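Local coordinates for putative heme binding protein (PDB 6EU8) that probably binds heme as an HmuY-like protein of Tannerella forsythia, seen here in its heme-free form, at residues A[10-15]-A[190-195]; A[20-25]-A[113-118]; A[40-45]-A[129-134]; A[157-162]-A[171-176]. All blocks are in the same frame, centred on the assembly; numbering follows the deposited sequence.

Contact 1 (A[10-15]-A[190-195])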
loop_
_atom_site.group_PDB
_atom_site.type_symbol
_atom_site.label_atom_id
_atom_site.label_comp_id
_atom_site.label_asym_id
_atom_site.label_seq_id
_atom_site.Cartn_x
_atom_site.Cartn_y
_atom_site.Cartn_z
ATOM N N THR A 10 17.874 -11.039 -10.655
ATOM C CA THR A 10 16.755 -10.835 -9.710
ATOM C C THR A 10 17.252 -10.120 -8.462
ATOM O O THR A 10 18.353 -10.393 -7.983
ATOM C CB THR A 10 16.121 -12.190 -9.320
ATOM O OG1 THR A 10 15.757 -12.892 -10.501
ATOM C CG2 THR A 10 14.866 -12.013 -8.477
ATOM N N ILE A 11 16.440 -9.192 -7.950
ATOM C CA ILE A 11 16.746 -8.421 -6.760
ATOM C C ILE A 11 15.900 -9.075 -5.652
ATOM O O ILE A 11 14.678 -9.140 -5.767
ATOM C CB ILE A 11 16.378 -6.928 -6.963
ATOM C CG1 ILE A 11 17.069 -6.340 -8.216
ATOM C CG2 ILE A 11 16.718 -6.092 -5.739
ATOM C CD1 ILE A 11 18.584 -6.280 -8.151
ATOM N N LYS A 12 16.567 -9.613 -4.632
ATOM C CA LYS A 12 15.914 -10.327 -3.527
ATOM C C LYS A 12 16.232 -9.581 -2.244
ATOM O O LYS A 12 17.391 -9.522 -1.826
ATOM C CB LYS A 12 16.409 -11.773 -3.452
ATOM C CG LYS A 12 16.213 -12.564 -4.727
ATOM C CD LYS A 12 16.535 -14.041 -4.527
ATOM C CE LYS A 12 16.407 -14.821 -5.825
ATOM N NZ LYS A 12 16.751 -16.258 -5.641
ATOM N N LYS A 13 15.216 -8.971 -1.621
ATOM C CA LYS A 13 15.425 -8.087 -0.472
ATOM C C LYS A 13 14.212 -8.142 0.461
ATOM O O LYS A 13 13.160 -8.698 0.100
ATOM C CB LYS A 13 15.636 -6.624 -0.898
ATOM C CG LYS A 13 16.811 -6.331 -1.821
ATOM C CD LYS A 13 18.137 -6.423 -1.070
ATOM C CE LYS A 13 19.335 -6.186 -1.987
ATOM N NZ LYS A 13 19.403 -4.776 -2.463
ATOM N N SER A 14 14.409 -7.563 1.643
ATOM C CA SER A 14 13.351 -7.340 2.643
ATOM C C SER A 14 13.266 -5.847 2.899
ATOM O O SER A 14 14.263 -5.151 2.781
ATOM C CB SER A 14 13.670 -8.076 3.944
ATOM O OG SER A 14 13.740 -9.483 3.757
ATOM N N LYS A 15 12.076 -5.351 3.260
ATOM C CA LYS A 15 11.886 -3.948 3.623
ATOM C C LYS A 15 10.962 -3.797 4.811
ATOM O O LYS A 15 10.057 -4.607 4.984
ATOM C CB LYS A 15 11.222 -3.177 2.483
ATOM C CG LYS A 15 12.145 -2.704 1.392
ATOM C CD LYS A 15 13.038 -1.603 1.913
ATOM C CE LYS A 15 13.376 -0.613 0.832
ATOM N NZ LYS A 15 14.490 0.217 1.354
ATOM N N ASN A 190 9.108 -9.443 2.361
ATOM C CA ASN A 190 10.204 -9.968 1.544
ATOM C C ASN A 190 9.741 -9.913 0.098
ATOM O O ASN A 190 8.551 -10.054 -0.184
ATOM C CB ASN A 190 10.507 -11.419 1.957
ATOM C CG ASN A 190 10.974 -11.538 3.401
ATOM O OD1 ASN A 190 11.492 -10.594 3.986
ATOM N ND2 ASN A 190 10.790 -12.732 3.972
ATOM N N TYR A 191 10.660 -9.685 -0.853
ATOM C CA TYR A 191 10.292 -9.731 -2.261
ATOM C C TYR A 191 11.400 -10.255 -3.200
ATOM O O TYR A 191 12.565 -10.234 -2.832
ATOM C CB TYR A 191 9.791 -8.349 -2.759
ATOM C CG TYR A 191 10.815 -7.265 -2.769
ATOM C CD1 TYR A 191 11.062 -6.483 -1.651
ATOM C CD2 TYR A 191 11.564 -7.003 -3.929
ATOM C CE1 TYR A 191 12.001 -5.451 -1.681
ATOM C CE2 TYR A 191 12.493 -6.006 -3.953
ATOM C CZ TYR A 191 12.705 -5.227 -2.855
ATOM O OH TYR A 191 13.634 -4.224 -2.901
ATOM N N GLU A 192 10.988 -10.680 -4.379
ATOM C CA GLU A 192 11.905 -11.037 -5.489
ATOM C C GLU A 192 11.424 -10.266 -6.742
ATOM O O GLU A 192 10.372 -10.576 -7.297
ATOM C CB GLU A 192 11.944 -12.565 -5.706
ATOM C CG GLU A 192 12.368 -13.334 -4.458
ATOM C CD GLU A 192 12.717 -14.806 -4.697
ATOM O OE1 GLU A 192 12.398 -15.349 -5.767
ATOM O OE2 GLU A 192 13.309 -15.421 -3.769
ATOM N N PHE A 193 12.201 -9.265 -7.155
ATOM C CA PHE A 193 11.855 -8.346 -8.271
ATOM C C PHE A 193 12.664 -8.718 -9.520
ATOM O O PHE A 193 13.874 -8.816 -9.409
ATOM C CB PHE A 193 12.196 -6.909 -7.857
ATOM C CG PHE A 193 11.962 -5.868 -8.924
ATOM C CD1 PHE A 193 10.728 -5.245 -9.075
ATOM C CD2 PHE A 193 13.000 -5.475 -9.755
ATOM C CE1 PHE A 193 10.514 -4.280 -10.048
ATOM C CE2 PHE A 193 12.798 -4.509 -10.721
ATOM C CZ PHE A 193 11.555 -3.913 -10.882
ATOM N N GLN A 194 11.975 -8.895 -10.648
ATOM C CA GLN A 194 12.621 -9.137 -11.961
ATOM C C GLN A 194 12.675 -7.825 -12.797
ATOM O O GLN A 194 11.640 -7.459 -13.360
ATOM C CB GLN A 194 11.853 -10.220 -12.715
ATOM C CG GLN A 194 12.434 -10.544 -14.102
ATOM C CD GLN A 194 13.908 -10.924 -14.050
ATOM O OE1 GLN A 194 14.262 -11.975 -13.521
ATOM N NE2 GLN A 194 14.777 -10.048 -14.565
ATOM N N PRO A 195 13.871 -7.162 -12.902
ATOM C CA PRO A 195 13.974 -5.963 -13.754
ATOM C C PRO A 195 13.886 -6.268 -15.251
ATOM O O PRO A 195 14.171 -7.394 -15.684
ATOM C CB PRO A 195 15.346 -5.367 -13.410
ATOM C CG PRO A 195 15.876 -6.156 -12.259
ATOM C CD PRO A 195 15.170 -7.463 -12.261
#
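Lys13 and Tyr191 face each other as a hydrogen-bonded antiparallel pair, and the phenol ring lies with one face beneath the Lys13 backbone. Tyr191 reaches this place with CG between its own N and carbonyl carbon (chi1 66°), which folds the ring back against the neighbouring strand: Tyr191 OH comes to 3.7 Å from Lys13 CB, while Lys15 CG sits at the ring edge near its plane. Ile11 shares this face of the sheet, its CB 4.3 Å from Phe193 CB and its CG1 against the ring of Pro195. On the other face Ser14 OG meets Asn190 OD1 at 2.5 Å, a doubtfully short bond approached 45° out of the carbonyl plane. Lys12 and Glu192 pass each other with their aliphatic parts, Lys12 CD 3.6 Å from Glu192 OE2; the ammonium stays beyond salt-bridge range. Two pairs of backbone bonds hold the strands in register, the straightest from Ile11 N to Phe193 O (3.0 Å, 175° at the hydrogen). Further out, Tyr191 OH is fixed by Leu30 O and Lys15 NZ by Gly33 O, and the ring of Phe193 meets that of His70. The N-terminal strand is bound to the C-terminal one mainly through main-chain bonds and the Tyr191 ring, while the charged groups of Lys12 and Glu192 probably contribute only a diffuse attraction.

Contact 2 (A[20-25]-A[113-118])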
loop_
_atom_site.group_PDB
_atom_site.type_symbol
_atom_site.label_atom_id
_atom_site.label_comp_id
_atom_site.label_asym_id
_atom_site.label_seq_id
_atom_site.Cartn_x
_atom_site.Cartn_y
_atom_site.Cartn_z
ATOM N N THR A 20 2.672 4.392 9.752
ATOM C CA THR A 20 1.804 4.653 10.903
ATOM C C THR A 20 0.910 5.893 10.777
ATOM O O THR A 20 -0.148 5.948 11.393
ATOM C CB THR A 20 2.639 4.793 12.215
ATOM O OG1 THR A 20 3.600 5.844 12.085
ATOM C CG2 THR A 20 3.294 3.473 12.557
ATOM N N LYS A 21 1.318 6.895 9.996
ATOM C CA LYS A 21 0.571 8.166 9.917
ATOM C C LYS A 21 -0.591 8.109 8.925
ATOM O O LYS A 21 -0.388 7.739 7.746
ATOM C CB LYS A 21 1.502 9.317 9.551
ATOM C CG LYS A 21 2.576 9.551 10.617
ATOM C CD LYS A 21 3.269 10.895 10.551
ATOM C CE LYS A 21 3.993 11.147 11.877
ATOM N NZ LYS A 21 4.857 12.361 11.897
ATOM N N TYR A 22 -1.787 8.507 9.359
ATOM C CA TYR A 22 -2.962 8.597 8.463
ATOM C C TYR A 22 -2.795 9.632 7.302
ATOM O O TYR A 22 -3.423 9.481 6.233
ATOM C CB TYR A 22 -4.245 8.839 9.279
ATOM C CG TYR A 22 -4.685 7.641 10.116
ATOM C CD1 TYR A 22 -5.507 6.659 9.615
ATOM C CD2 TYR A 22 -4.274 7.526 11.451
ATOM C CE1 TYR A 22 -5.897 5.559 10.365
ATOM C CE2 TYR A 22 -4.662 6.443 12.214
ATOM C CZ TYR A 22 -5.470 5.466 11.686
ATOM O OH TYR A 22 -5.852 4.365 12.448
ATOM N N GLU A 23 -1.969 10.646 7.505
ATOM C CA GLU A 23 -1.770 11.714 6.511
ATOM C C GLU A 23 -0.919 11.328 5.313
ATOM O O GLU A 23 -0.948 12.070 4.324
ATOM C CB GLU A 23 -1.134 12.973 7.148
ATOM C CG GLU A 23 -1.940 13.569 8.310
ATOM C CD GLU A 23 -1.531 13.056 9.686
ATOM O OE1 GLU A 23 -0.972 11.930 9.836
ATOM O OE2 GLU A 23 -1.810 13.799 10.655
ATOM N N MET A 24 -0.130 10.231 5.403
ATOM C CA MET A 24 0.989 10.001 4.514
ATOM C C MET A 24 0.871 8.765 3.615
ATOM O O MET A 24 0.200 7.786 3.965
ATOM C CB MET A 24 2.287 9.830 5.319
ATOM C CG MET A 24 2.670 10.920 6.302
ATOM S SD MET A 24 3.021 12.453 5.421
ATOM C CE MET A 24 3.084 13.658 6.754
ATOM N N TRP A 25 1.545 8.840 2.466
ATOM C CA TRP A 25 1.902 7.677 1.659
ATOM C C TRP A 25 3.426 7.519 1.632
ATOM O O TRP A 25 4.131 8.513 1.521
ATOM C CB TRP A 25 1.425 7.853 0.229
ATOM C CG TRP A 25 -0.057 7.760 -0.009
ATOM C CD1 TRP A 25 -0.932 8.781 -0.066
ATOM C CD2 TRP A 25 -0.805 6.576 -0.310
ATOM N NE1 TRP A 25 -2.204 8.320 -0.332
ATOM C CE2 TRP A 25 -2.141 6.963 -0.490
ATOM C CE3 TRP A 25 -0.477 5.218 -0.408
ATOM C CZ2 TRP A 25 -3.131 6.050 -0.825
ATOM C CZ3 TRP A 25 -1.467 4.325 -0.695
ATOM C CH2 TRP A 25 -2.775 4.738 -0.904
ATOM N N LYS A 113 -13.469 8.014 1.306
ATOM C CA LYS A 113 -13.468 6.742 2.056
ATOM C C LYS A 113 -12.174 6.490 2.826
ATOM O O LYS A 113 -12.220 5.998 3.955
ATOM C CB LYS A 113 -13.801 5.572 1.132
ATOM C CG LYS A 113 -15.311 5.432 0.884
ATOM C CD LYS A 113 -15.656 4.544 -0.303
ATOM C CE LYS A 113 -17.170 4.460 -0.499
ATOM N NZ LYS A 113 -17.542 4.044 -1.884
ATOM N N MET A 114 -11.009 6.812 2.259
ATOM C CA MET A 114 -9.731 6.509 2.928
ATOM C C MET A 114 -9.408 7.505 4.042
ATOM O O MET A 114 -9.384 8.717 3.799
ATOM C CB MET A 114 -8.581 6.451 1.932
ATOM C CG MET A 114 -7.278 5.882 2.507
ATOM S SD MET A 114 -5.836 6.002 1.409
ATOM C CE MET A 114 -5.475 7.714 1.558
ATOM N N LEU A 115 -9.170 7.014 5.270
ATOM C CA LEU A 115 -8.910 7.912 6.391
ATOM C C LEU A 115 -7.583 8.638 6.294
ATOM O O LEU A 115 -6.525 7.997 6.172
ATOM C CB LEU A 115 -8.893 7.146 7.728
ATOM C CG LEU A 115 -10.199 6.866 8.424
ATOM C CD1 LEU A 115 -9.931 5.970 9.633
ATOM C CD2 LEU A 115 -10.835 8.161 8.896
ATOM N N VAL A 116 -7.626 9.968 6.410
ATOM C CA VAL A 116 -6.429 10.792 6.528
ATOM C C VAL A 116 -6.305 11.609 7.837
ATOM O O VAL A 116 -5.288 12.240 8.066
ATOM C CB VAL A 116 -6.261 11.732 5.291
ATOM C CG1 VAL A 116 -6.058 10.929 4.012
ATOM C CG2 VAL A 116 -7.454 12.669 5.137
ATOM N N GLY A 117 -7.324 11.497 8.698
ATOM C CA GLY A 117 -7.327 12.194 10.008
ATOM C C GLY A 117 -8.319 11.466 10.906
ATOM O O GLY A 117 -9.517 11.382 10.597
ATOM N N PHE A 118 -7.791 10.940 12.016
ATOM C CA PHE A 118 -8.578 10.109 12.936
ATOM C C PHE A 118 -8.061 10.223 14.376
ATOM O O PHE A 118 -6.891 9.945 14.636
ATOM C CB PHE A 118 -8.494 8.656 12.478
ATOM C CG PHE A 118 -9.148 7.686 13.423
ATOM C CD1 PHE A 118 -10.507 7.792 13.701
ATOM C CD2 PHE A 118 -8.405 6.682 14.043
ATOM C CE1 PHE A 118 -11.125 6.917 14.589
ATOM C CE2 PHE A 118 -9.019 5.797 14.916
ATOM C CZ PHE A 118 -10.379 5.921 15.195
#
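Tyr22, in the type I beta turn Lys21-Met24, packs against a classic beta bulge in which Val116 and Gly117 both face Thr129. The contact ties the turn leading into strand 24-28 of the four-stranded sheet to strand 115-117 of the larger sheet. The chain turns a corner at Val116, so residues on both sides of the bend can reach the phenol. Tyr22 CG is anti to the carbonyl carbon (chi1 -70°), laying the side chain alongside those of Leu115 and Phe118, all three pointing the same way. Leu115 CB touches Tyr22 CD1 at 3.9 Å, and Leu115 O lies at the ring edge in its plane. Phe118 CB sits over the centre of one ring face; beyond it the Phe118 ring turns its edge toward Tyr22 in an offset edge-to-face pair, with centroids 5.8 Å apart and planes at 68°. Next in the turn, Glu23 CG lies 3.6 Å from Val116 O.

No conventional hydrogen bond crosses the two segments. Tyr22 O instead receives a CA-H...O contact from Val116 CA (3.3 Å), besides a hydrogen bond from His74 NE2. Met114 starts with CG anti to its backbone N (chi1 -169°), runs extended, then bends at chi3 to bring the thioether to Trp25, whose NE1 is held by Asp40 OD2. This Met-aromatic contact is oblique to the indole six-membered ring, with Met114 SD 3.5 Å from Trp25 CZ2.

Contact 3 (A[40-45]-A[129-134])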
loop_
_atom_site.group_PDB
_atom_site.type_symbol
_atom_site.label_atom_id
_atom_site.label_comp_id
_atom_site.label_asym_id
_atom_site.label_seq_id
_atom_site.Cartn_x
_atom_site.Cartn_y
_atom_site.Cartn_z
ATOM N N ASP A 40 -0.625 12.920 1.531
ATOM C CA ASP A 40 -1.650 12.664 0.493
ATOM C C ASP A 40 -2.006 13.946 -0.262
ATOM O O ASP A 40 -2.187 14.993 0.375
ATOM C CB ASP A 40 -2.874 11.979 1.138
ATOM C CG ASP A 40 -4.009 11.733 0.162
ATOM O OD1 ASP A 40 -4.743 12.697 -0.131
ATOM O OD2 ASP A 40 -4.163 10.564 -0.306
ATOM N N PHE A 41 -2.096 13.854 -1.606
ATOM C CA PHE A 41 -2.263 15.015 -2.519
ATOM C C PHE A 41 -3.705 15.401 -2.886
ATOM O O PHE A 41 -3.920 16.354 -3.656
ATOM C CB PHE A 41 -1.444 14.790 -3.846
ATOM C CG PHE A 41 0.032 14.489 -3.630
ATOM C CD1 PHE A 41 0.864 15.412 -3.016
ATOM C CD2 PHE A 41 0.594 13.289 -4.035
ATOM C CE1 PHE A 41 2.221 15.154 -2.827
ATOM C CE2 PHE A 41 1.950 13.005 -3.811
ATOM C CZ PHE A 41 2.753 13.948 -3.190
ATOM N N SER A 42 -4.714 14.723 -2.323
ATOM C CA SER A 42 -6.098 15.003 -2.670
ATOM C C SER A 42 -6.667 16.202 -1.869
ATOM O O SER A 42 -6.063 16.644 -0.896
ATOM C CB SER A 42 -6.943 13.743 -2.474
ATOM O OG SER A 42 -7.150 13.443 -1.114
ATOM N N GLU A 43 -7.831 16.700 -2.287
ATOM C CA GLU A 43 -8.585 17.617 -1.441
ATOM C C GLU A 43 -9.169 16.776 -0.271
ATOM O O GLU A 43 -9.774 15.740 -0.500
ATOM C CB GLU A 43 -9.698 18.349 -2.207
ATOM C CG GLU A 43 -10.450 19.324 -1.326
ATOM C CD GLU A 43 -11.472 20.122 -2.101
ATOM O OE1 GLU A 43 -12.616 19.634 -2.295
ATOM O OE2 GLU A 43 -11.073 21.231 -2.555
ATOM N N TRP A 44 -8.926 17.207 0.966
ATOM C CA TRP A 44 -9.414 16.413 2.121
ATOM C C TRP A 44 -10.773 16.927 2.565
ATOM O O TRP A 44 -11.054 18.132 2.479
ATOM C CB TRP A 44 -8.434 16.456 3.257
ATOM C CG TRP A 44 -7.109 15.738 3.036
ATOM C CD1 TRP A 44 -6.664 15.121 1.887
ATOM C CD2 TRP A 44 -6.036 15.656 3.969
ATOM N NE1 TRP A 44 -5.394 14.622 2.086
ATOM C CE2 TRP A 44 -4.986 14.926 3.357
ATOM C CE3 TRP A 44 -5.878 16.090 5.293
ATOM C CZ2 TRP A 44 -3.764 14.662 4.012
ATOM C CZ3 TRP A 44 -4.676 15.838 5.939
ATOM C CH2 TRP A 44 -3.650 15.101 5.319
ATOM N N HIS A 45 -11.614 16.001 3.019
ATOM C CA HIS A 45 -13.012 16.287 3.302
ATOM C C HIS A 45 -13.319 15.875 4.741
ATOM O O HIS A 45 -13.116 14.696 5.121
ATOM C CB HIS A 45 -13.927 15.601 2.294
ATOM C CG HIS A 45 -13.798 16.168 0.899
ATOM N ND1 HIS A 45 -14.087 15.448 -0.227
ATOM C CD2 HIS A 45 -13.451 17.409 0.481
ATOM C CE1 HIS A 45 -13.881 16.203 -1.299
ATOM N NE2 HIS A 45 -13.483 17.396 -0.894
ATOM N N THR A 129 -11.678 12.783 9.040
ATOM C CA THR A 129 -11.263 13.354 7.723
ATOM C C THR A 129 -10.884 12.245 6.743
ATOM O O THR A 129 -10.129 11.329 7.084
ATOM C CB THR A 129 -10.087 14.312 7.911
ATOM O OG1 THR A 129 -10.409 15.239 8.969
ATOM C CG2 THR A 129 -9.805 15.149 6.622
ATOM N N VAL A 130 -11.388 12.352 5.516
ATOM C CA VAL A 130 -11.103 11.387 4.420
ATOM C C VAL A 130 -10.485 12.071 3.188
ATOM O O VAL A 130 -10.688 13.246 2.934
ATOM C CB VAL A 130 -12.354 10.624 3.989
ATOM C CG1 VAL A 130 -12.835 9.695 5.119
ATOM C CG2 VAL A 130 -13.489 11.555 3.592
ATOM N N ALA A 131 -9.739 11.278 2.418
ATOM C CA ALA A 131 -9.197 11.724 1.116
ATOM C C ALA A 131 -10.334 11.884 0.122
ATOM O O ALA A 131 -11.158 10.993 -0.033
ATOM C CB ALA A 131 -8.196 10.713 0.623
ATOM N N GLY A 132 -10.399 13.024 -0.584
ATOM C CA GLY A 132 -11.470 13.190 -1.592
ATOM C C GLY A 132 -11.468 12.096 -2.653
ATOM O O GLY A 132 -12.520 11.582 -3.049
ATOM N N MET A 133 -10.276 11.729 -3.114
ATOM C CA MET A 133 -10.083 10.607 -3.981
ATOM C C MET A 133 -8.762 9.918 -3.640
ATOM O O MET A 133 -7.787 10.614 -3.396
ATOM C CB MET A 133 -9.983 11.131 -5.434
ATOM C CG MET A 133 -11.256 11.705 -6.027
ATOM S SD MET A 133 -12.637 10.567 -6.288
ATOM C CE MET A 133 -11.826 8.994 -6.530
ATOM N N ALA A 134 -8.755 8.591 -3.630
ATOM C CA ALA A 134 -7.545 7.808 -3.433
ATOM C C ALA A 134 -7.573 6.540 -4.293
ATOM O O ALA A 134 -8.638 6.062 -4.682
ATOM C CB ALA A 134 -7.327 7.464 -1.944
HETATM O O HOH W 1 -5.082 10.274 -2.785
#
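Ser42 holds its OG between the backbone N and the carbonyl carbon (chi1 73°), which brings the hydroxyl against Ala131 CB at 3.4 Å and close to Gly132 N. With CG anti to its own N (chi1 177°), Asp40 points its carboxylate at the same alanine methyl. Its OD1 accepts three bonds: from Ser42 OG on the syn lone pair (2.7 Å), from Ser42 N above the carboxylate plane, closing an Asx turn, and from Trp44 NE1 on the anti side. Asp40 OD2 takes a bond from Trp25 NE1 and another from a water that also donates to Met133 O, bridging the segments. Gly132 N gives its main bond to Glu43 O (2.8 Å) and a weak one to Ser42 OG. From there strand 44-48 pairs antiparallel with strand 127-136 of the large sheet: His45 N donates to Val130 O, and Val130 N returns a bond to His45 O at 2.9 Å and 174°. The imidazole lies near Gly132 CA, fixed at both nitrogens, NE2 by Glu43 OE1 in the ring plane and ND1 by Asp112. Gripped by so many donors, the buried Asp40 carboxylate is probably stabilised as the anion and ties the turn to both tryptophans and the neighbouring strand.

Contact 4 (A[157-162]-A[171-176])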
loop_
_atom_site.group_PDB
_atom_site.type_symbol
_atom_site.label_atom_id
_atom_site.label_comp_id
_atom_site.label_asym_id
_atom_site.label_seq_id
_atom_site.Cartn_x
_atom_site.Cartn_y
_atom_site.Cartn_z
ATOM N N LYS A 157 -0.960 -15.703 4.306
ATOM C CA LYS A 157 0.296 -16.421 4.017
ATOM C C LYS A 157 0.572 -16.529 2.506
ATOM O O LYS A 157 1.549 -17.207 2.129
ATOM C CB LYS A 157 0.226 -17.820 4.635
ATOM C CG LYS A 157 0.069 -17.834 6.141
ATOM C CD LYS A 157 1.320 -17.304 6.795
ATOM C CE LYS A 157 1.674 -17.972 8.118
ATOM N NZ LYS A 157 1.005 -17.315 9.272
ATOM N N SER A 158 -0.258 -15.901 1.660
ATOM C CA SER A 158 -0.109 -15.983 0.196
ATOM C C SER A 158 1.072 -15.164 -0.339
ATOM O O SER A 158 1.390 -14.079 0.151
ATOM C CB SER A 158 -1.383 -15.542 -0.516
ATOM O OG SER A 158 -2.523 -16.286 -0.086
ATOM N N VAL A 159 1.724 -15.717 -1.371
ATOM C CA VAL A 159 2.637 -14.939 -2.232
ATOM C C VAL A 159 1.793 -14.188 -3.262
ATOM O O VAL A 159 1.003 -14.786 -4.001
ATOM C CB VAL A 159 3.663 -15.858 -2.974
ATOM C CG1 VAL A 159 4.546 -15.071 -3.941
ATOM C CG2 VAL A 159 4.583 -16.534 -1.962
ATOM N N PHE A 160 1.958 -12.854 -3.297
ATOM C CA PHE A 160 1.378 -11.988 -4.322
ATOM C C PHE A 160 2.348 -11.796 -5.493
ATOM O O PHE A 160 3.564 -11.823 -5.304
ATOM C CB PHE A 160 0.957 -10.594 -3.747
ATOM C CG PHE A 160 -0.112 -10.674 -2.687
ATOM C CD1 PHE A 160 0.227 -10.910 -1.364
ATOM C CD2 PHE A 160 -1.434 -10.497 -3.010
ATOM C CE1 PHE A 160 -0.763 -11.022 -0.357
ATOM C CE2 PHE A 160 -2.425 -10.582 -2.018
ATOM C CZ PHE A 160 -2.086 -10.841 -0.692
ATOM N N VAL A 161 1.791 -11.628 -6.684
ATOM C CA VAL A 161 2.593 -11.217 -7.838
ATOM C C VAL A 161 2.020 -9.909 -8.387
ATOM O O VAL A 161 0.823 -9.804 -8.638
ATOM C CB VAL A 161 2.672 -12.300 -8.932
ATOM C CG1 VAL A 161 3.564 -11.786 -10.073
ATOM C CG2 VAL A 161 3.243 -13.616 -8.358
ATOM N N VAL A 162 2.898 -8.935 -8.581
ATOM C CA VAL A 162 2.536 -7.623 -9.100
ATOM C C VAL A 162 3.332 -7.349 -10.385
ATOM O O VAL A 162 4.559 -7.453 -10.367
ATOM C CB VAL A 162 2.832 -6.505 -8.082
ATOM C CG1 VAL A 162 2.170 -5.208 -8.511
ATOM C CG2 VAL A 162 2.330 -6.877 -6.675
ATOM N N LYS A 171 7.420 -10.865 -6.974
ATOM C CA LYS A 171 6.775 -11.742 -5.991
ATOM C C LYS A 171 6.955 -11.100 -4.638
ATOM O O LYS A 171 8.074 -10.735 -4.252
ATOM C CB LYS A 171 7.456 -13.113 -5.987
ATOM C CG LYS A 171 7.514 -13.802 -7.348
ATOM C CD LYS A 171 8.351 -15.067 -7.229
ATOM C CE LYS A 171 9.021 -15.462 -8.529
ATOM N NZ LYS A 171 9.889 -16.652 -8.248
ATOM N N ILE A 172 5.854 -10.966 -3.880
ATOM C CA ILE A 172 5.876 -10.292 -2.576
ATOM C C ILE A 172 5.185 -11.156 -1.500
ATOM O O ILE A 172 4.092 -11.660 -1.741
ATOM C CB ILE A 172 5.156 -8.911 -2.658
ATOM C CG1 ILE A 172 5.770 -7.999 -3.755
ATOM C CG2 ILE A 172 5.195 -8.231 -1.301
ATOM C CD1 ILE A 172 5.063 -6.658 -3.967
ATOM N N LYS A 173 5.865 -11.350 -0.371
ATOM C CA LYS A 173 5.275 -12.015 0.803
ATOM C C LYS A 173 5.396 -11.068 1.983
ATOM O O LYS A 173 6.495 -10.717 2.422
ATOM C CB LYS A 173 5.997 -13.340 1.110
ATOM C CG LYS A 173 5.340 -14.112 2.262
ATOM C CD LYS A 173 5.313 -15.616 2.035
ATOM C CE LYS A 173 5.011 -16.374 3.332
ATOM N NZ LYS A 173 4.137 -17.567 3.114
ATOM N N PHE A 174 4.244 -10.639 2.528
ATOM C CA PHE A 174 4.219 -9.757 3.694
ATOM C C PHE A 174 4.483 -10.587 4.938
ATOM O O PHE A 174 4.006 -11.714 5.028
ATOM C CB PHE A 174 2.892 -8.992 3.819
ATOM C CG PHE A 174 2.663 -7.997 2.703
ATOM C CD1 PHE A 174 2.063 -8.399 1.521
ATOM C CD2 PHE A 174 3.062 -6.662 2.836
ATOM C CE1 PHE A 174 1.868 -7.510 0.468
ATOM C CE2 PHE A 174 2.872 -5.776 1.784
ATOM C CZ PHE A 174 2.258 -6.200 0.612
ATOM N N THR A 175 5.310 -10.063 5.830
ATOM C CA THR A 175 5.729 -10.797 7.024
ATOM C C THR A 175 5.268 -10.194 8.341
ATOM O O THR A 175 5.094 -10.937 9.317
ATOM C CB THR A 175 7.263 -10.979 7.075
ATOM O OG1 THR A 175 7.934 -9.715 7.161
ATOM C CG2 THR A 175 7.750 -11.762 5.863
ATOM N N ASP A 176 5.089 -8.872 8.399
ATOM C CA ASP A 176 4.691 -8.189 9.636
ATOM C C ASP A 176 3.851 -6.944 9.358
ATOM O O ASP A 176 4.076 -6.230 8.359
ATOM C CB ASP A 176 5.926 -7.773 10.479
ATOM C CG ASP A 176 6.903 -8.941 10.762
ATOM O OD1 ASP A 176 7.815 -9.203 9.923
ATOM O OD2 ASP A 176 6.795 -9.567 11.863
HETATM O O HOH W 2 1.778 -11.899 1.937
#
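The contact belongs to the beta hairpin of strands 160-163 and 169-178, with Phe160 and Ile172 as an antiparallel hydrogen-bonded pair. Phe160 N donates to Ile172 O (2.9 Å) in the carbonyl plane, and Ile172 N returns a bond to Phe160 O at 2.8 Å. Ahead of this pair the chains separate, and a water bridges them, donating to Ser158 O and accepting from Phe174 N. On the apolar face, Phe160 and Phe174 cross at about a right angle; Phe160 CD1 meets Phe174 CE1 at 4.2 Å, near the plane of the Phe174 ring. Ile172 CG2 lies over one face of the Phe174 ring toward its rim, while Ile172 CD1 reaches Val162 CG2 (3.9 Å). The aromatic packing continues beyond the segments, where Trp143 meets the Phe174 ring. The other face carries Val159 and Val161 beside Lys171 and Lys173. Lys173, with CG anti to its N (chi1 -176°) and bends at chi2 and chi4, runs its chain past Val159 CG2 and delivers NZ to Lys157 O at 2.8 Å, tilted from the carbonyl plane. Thr91 O accepts from the same ammonium, and Val96 O from that of Lys171, so both lysines tie the hairpin to the loop beside it. The two strands form an antiparallel beta hairpin within the larger curled sheet of this HmuY-like protein.

How the contacts relate
All four contacts reach the large antiparallel sheet, in two groups on opposite sides of the chain's centre. Contacts 1 and 4 form one group and share neighbouring strands, 169-178 and 184-194, joined by backbone bonds. Contacts 2 and 3 form the other, their centres about 9 Å apart, joined through strands 115-117 and 127-136 and by Val116 packing on Trp44; contact 2 also brings in the four-stranded sheet. Contact 4 is the most buried and combines a backbone pair and a lysine-to-carbonyl bond with apolar side chains; contact 1, near the chain termini, is more exposed and mainly main-chain bonded. Contact 2 relies on aromatic and sulfur packing without crossing hydrogen bonds; contact 3 is densely polar around Asp40.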